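Local coordinates for dioxygenase (Pseudomonas brassicacearum, PDB 5V2D), which probably cleaves the central double bond of lignin-derived stilbenes with molecular oxygen at a non-haem iron centre, at residues W427-I441 and D451-E463. Sequence-based numbering, arbitrary orientation.
Sequences WFPGDSGCFQEPIFI and DGYVVALLNLIAE
An antiparallel β-hairpin of a propeller blade joins C434 to N459 and I439–I441 to Y453–V455 in two ladders, separated by a one-residue register shift around E437. In the first, N459 N donates a hydrogen bond to C434 O at 2.7 Å; in the second, I441 and Y453 exchange a reciprocal backbone pair. Where the ladders part, water 2 takes over, accepting from L457 N and donating to E437 O. On the face shared with C434, the N459 amide has both ends engaged. Its ND2 points at C434 SG (3.5 Å), nearly within its own amide plane, while OD1 receives Q436 NE2 at 2.9 Å in the carbonyl plane, on a lone pair. The two amide planes are 35° apart, and Q436 OE1 turns to S493. A leucine in place of this asparagine would probably leave Q436 NE2 without this acceptor and the C434 sulfur without its donor. On the sheet's other face, L458 has CG opposite its backbone N (chi1 171°), which brings CD1 against P429 CB (3.7 Å) and F435 CE1 (3.9 Å), while CD2 meets the edge of the W427 indole. Between the ladders, the carboxylate of E437 leaves the hairpin, and its OE2 is hydrogen-bonded to ND1 of H495, an iron ligand. Such a second-shell glutamate, reaching a metal-bound histidine from the break in a blade's hairpin, is characteristic of the four-histidine iron centre in the seven-bladed β-propeller of carotenoid cleavage oxygenases.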
# COMPACT_ATOMS: atom_id res chain seq x y z
N TRP A 427 17.12 2.96 12.44
CA TRP A 427 16.77 2.81 13.85
C TRP A 427 16.23 1.41 14.11
O TRP A 427 15.27 0.95 13.43
CB TRP A 427 15.78 3.90 14.31
CG TRP A 427 15.51 3.77 15.77
CD1 TRP A 427 16.44 3.76 16.75
CD2 TRP A 427 14.25 3.58 16.44
NE1 TRP A 427 15.86 3.61 17.97
CE2 TRP A 427 14.52 3.49 17.81
CE3 TRP A 427 12.92 3.55 16.02
CZ2 TRP A 427 13.52 3.32 18.77
CZ3 TRP A 427 11.95 3.40 16.97
CH2 TRP A 427 12.22 3.27 18.30
N PHE A 428 16.80 0.74 15.10
CA PHE A 428 16.29 -0.54 15.62
C PHE A 428 15.57 -0.27 16.93
O PHE A 428 16.16 0.36 17.84
CB PHE A 428 17.49 -1.51 15.90
CG PHE A 428 17.08 -2.83 16.55
CD1 PHE A 428 16.24 -3.72 15.87
CD2 PHE A 428 17.55 -3.20 17.81
CE1 PHE A 428 15.90 -4.95 16.41
CE2 PHE A 428 17.21 -4.42 18.38
CZ PHE A 428 16.36 -5.31 17.67
N PRO A 429 14.31 -0.68 17.06
CA PRO A 429 13.54 -0.26 18.24
C PRO A 429 13.65 -1.18 19.44
O PRO A 429 12.86 -1.09 20.35
CB PRO A 429 12.09 -0.29 17.72
CG PRO A 429 12.08 -1.44 16.80
CD PRO A 429 13.44 -1.34 16.07
N GLY A 430 14.56 -2.14 19.42
CA GLY A 430 14.62 -3.15 20.45
C GLY A 430 14.06 -4.45 19.91
O GLY A 430 13.46 -4.52 18.82
N ASP A 431 14.17 -5.49 20.73
CA ASP A 431 13.81 -6.82 20.31
C ASP A 431 12.27 -7.11 20.30
O ASP A 431 11.87 -8.21 19.98
CB ASP A 431 14.56 -7.86 21.19
CG ASP A 431 14.14 -7.92 22.65
OD1 ASP A 431 13.22 -7.22 23.08
OD2 ASP A 431 14.75 -8.73 23.40
N SER A 432 11.44 -6.14 20.65
CA SER A 432 9.99 -6.36 20.68
C SER A 432 9.20 -5.36 19.91
O SER A 432 8.09 -5.13 20.25
CB SER A 432 9.47 -6.32 22.12
OG SER A 432 10.36 -7.00 22.95
N GLY A 433 9.81 -4.85 18.86
CA GLY A 433 9.29 -3.77 18.08
C GLY A 433 9.37 -4.03 16.59
O GLY A 433 10.31 -4.59 16.10
N CYS A 434 8.34 -3.58 15.86
CA CYS A 434 8.40 -3.50 14.43
C CYS A 434 7.49 -2.40 13.93
O CYS A 434 6.73 -1.79 14.69
CB CYS A 434 8.00 -4.86 13.82
SG CYS A 434 6.31 -5.38 14.22
N PHE A 435 7.64 -2.11 12.65
CA PHE A 435 7.11 -0.89 12.08
C PHE A 435 5.99 -1.11 11.06
O PHE A 435 5.91 -2.13 10.42
CB PHE A 435 8.20 -0.15 11.37
CG PHE A 435 9.33 0.29 12.30
CD1 PHE A 435 9.21 1.41 13.07
CD2 PHE A 435 10.53 -0.43 12.30
CE1 PHE A 435 10.25 1.79 13.92
CE2 PHE A 435 11.56 -0.05 13.14
CZ PHE A 435 11.40 1.08 13.95
N GLN A 436 5.20 -0.05 10.90
CA GLN A 436 4.24 0.10 9.80
C GLN A 436 4.79 1.19 8.89
O GLN A 436 5.84 1.86 9.16
CB GLN A 436 2.85 0.38 10.28
CG GLN A 436 2.40 -0.54 11.40
CD GLN A 436 0.87 -0.52 11.61
OE1 GLN A 436 0.14 -0.03 10.79
NE2 GLN A 436 0.42 -1.00 12.80
N GLU A 437 4.15 1.32 7.73
CA GLU A 437 4.65 2.21 6.70
C GLU A 437 4.92 3.64 7.18
O GLU A 437 4.03 4.29 7.76
CB GLU A 437 3.68 2.32 5.54
CG GLU A 437 4.23 3.19 4.40
CD GLU A 437 3.22 3.44 3.27
OE1 GLU A 437 2.26 4.19 3.53
OE2 GLU A 437 3.38 2.97 2.11
N PRO A 438 6.09 4.19 6.85
CA PRO A 438 6.35 5.54 7.29
C PRO A 438 5.88 6.63 6.35
O PRO A 438 5.76 6.43 5.15
CB PRO A 438 7.93 5.53 7.37
CG PRO A 438 8.32 4.68 6.20
CD PRO A 438 7.26 3.54 6.22
N ILE A 439 5.72 7.84 6.91
CA ILE A 439 5.61 9.05 6.13
C ILE A 439 6.81 9.95 6.41
O ILE A 439 7.50 9.83 7.43
CB ILE A 439 4.37 9.85 6.40
CG1 ILE A 439 4.14 10.01 7.93
CG2 ILE A 439 3.15 9.19 5.77
CD1 ILE A 439 3.29 11.21 8.26
N PHE A 440 7.03 10.89 5.48
CA PHE A 440 8.04 11.91 5.63
C PHE A 440 7.38 13.29 5.69
O PHE A 440 6.50 13.58 4.88
CB PHE A 440 9.07 11.88 4.53
CG PHE A 440 9.96 13.07 4.50
CD1 PHE A 440 10.99 13.16 5.42
CD2 PHE A 440 9.74 14.13 3.63
CE1 PHE A 440 11.82 14.32 5.46
CE2 PHE A 440 10.58 15.24 3.67
CZ PHE A 440 11.61 15.33 4.57
N ILE A 441 7.83 14.12 6.64
CA ILE A 441 7.29 15.44 6.80
C ILE A 441 8.47 16.44 6.67
O ILE A 441 9.37 16.38 7.48
CB ILE A 441 6.66 15.62 8.20
CG1 ILE A 441 5.53 14.65 8.39
CG2 ILE A 441 6.16 17.05 8.37
CD1 ILE A 441 4.86 14.66 9.78
N ASP A 451 14.90 16.37 4.38
CA ASP A 451 15.29 16.99 5.67
C ASP A 451 14.00 17.29 6.43
O ASP A 451 13.25 18.18 6.04
CB ASP A 451 16.12 18.25 5.41
CG ASP A 451 16.49 19.01 6.69
OD1 ASP A 451 16.47 18.38 7.76
OD2 ASP A 451 16.89 20.17 6.56
N GLY A 452 13.77 16.50 7.45
CA GLY A 452 12.57 16.64 8.22
C GLY A 452 12.35 15.48 9.16
O GLY A 452 13.27 15.00 9.78
N TYR A 453 11.10 15.06 9.28
CA TYR A 453 10.69 14.08 10.27
C TYR A 453 10.18 12.81 9.59
O TYR A 453 9.50 12.89 8.58
CB TYR A 453 9.63 14.71 11.15
CG TYR A 453 10.09 16.03 11.75
CD1 TYR A 453 9.58 17.25 11.30
CD2 TYR A 453 11.10 16.07 12.71
CE1 TYR A 453 10.03 18.47 11.80
CE2 TYR A 453 11.58 17.28 13.20
CZ TYR A 453 11.00 18.48 12.73
OH TYR A 453 11.41 19.70 13.26
N VAL A 454 10.49 11.68 10.16
CA VAL A 454 9.94 10.41 9.68
C VAL A 454 9.01 9.91 10.76
O VAL A 454 9.40 9.81 11.96
CB VAL A 454 11.07 9.41 9.49
CG1 VAL A 454 10.56 8.10 8.94
CG2 VAL A 454 12.08 9.98 8.47
N VAL A 455 7.78 9.58 10.37
CA VAL A 455 6.75 9.24 11.33
C VAL A 455 6.20 7.86 10.94
O VAL A 455 5.91 7.60 9.77
CB VAL A 455 5.66 10.27 11.33
CG1 VAL A 455 4.55 9.87 12.36
CG2 VAL A 455 6.23 11.65 11.66
N ALA A 456 6.06 6.99 11.91
CA ALA A 456 5.55 5.66 11.65
C ALA A 456 4.97 5.04 12.89
O ALA A 456 5.41 5.34 14.00
CB ALA A 456 6.68 4.73 11.16
N LEU A 457 4.04 4.15 12.72
CA LEU A 457 3.58 3.36 13.82
C LEU A 457 4.62 2.31 14.17
O LEU A 457 5.17 1.62 13.30
CB LEU A 457 2.26 2.61 13.50
CG LEU A 457 1.00 3.52 13.56
CD1 LEU A 457 -0.16 2.72 13.01
CD2 LEU A 457 0.66 4.00 14.95
N LEU A 458 4.83 2.21 15.47
CA LEU A 458 5.68 1.22 16.09
C LEU A 458 4.78 0.28 16.88
O LEU A 458 4.03 0.69 17.76
CB LEU A 458 6.73 1.90 17.00
CG LEU A 458 7.58 0.95 17.90
CD1 LEU A 458 8.46 0.13 17.02
CD2 LEU A 458 8.40 1.76 18.93
N ASN A 459 4.85 -0.99 16.52
CA ASN A 459 4.11 -2.04 17.14
C ASN A 459 5.06 -2.67 18.19
O ASN A 459 6.07 -3.25 17.80
CB ASN A 459 3.69 -3.14 16.14
CG ASN A 459 3.13 -2.60 14.85
OD1 ASN A 459 2.18 -1.83 14.89
ND2 ASN A 459 3.84 -2.92 13.67
N LEU A 460 4.67 -2.61 19.45
CA LEU A 460 5.42 -3.21 20.53
C LEU A 460 4.72 -4.52 20.76
O LEU A 460 3.72 -4.60 21.50
CB LEU A 460 5.41 -2.33 21.75
CG LEU A 460 6.38 -1.16 21.97
CD1 LEU A 460 7.66 -1.23 21.20
CD2 LEU A 460 5.74 0.16 21.65
N ILE A 461 5.19 -5.54 20.08
CA ILE A 461 4.36 -6.70 19.87
C ILE A 461 4.33 -7.68 21.01
O ILE A 461 3.37 -8.46 21.08
CB ILE A 461 4.67 -7.42 18.58
CG1 ILE A 461 6.09 -7.87 18.46
CG2 ILE A 461 4.37 -6.56 17.39
CD1 ILE A 461 6.32 -8.64 17.16
N ALA A 462 5.30 -7.62 21.93
CA ALA A 462 5.23 -8.43 23.14
C ALA A 462 4.24 -7.82 24.09
O ALA A 462 3.58 -8.55 24.77
CB ALA A 462 6.60 -8.50 23.81
N GLU A 463 4.11 -6.50 24.14
CA GLU A 463 3.12 -5.90 25.04
C GLU A 463 1.77 -5.72 24.38
O GLU A 463 0.84 -5.35 25.03
CB GLU A 463 3.59 -4.56 25.53
CG GLU A 463 4.98 -4.60 26.16
CD GLU A 463 5.44 -3.13 26.39
OE1 GLU A 463 6.53 -2.72 25.99
OE2 GLU A 463 4.68 -2.27 26.93
O HOH W 1 6.62 -5.39 23.11
O HOH W 2 2.73 3.83 10.14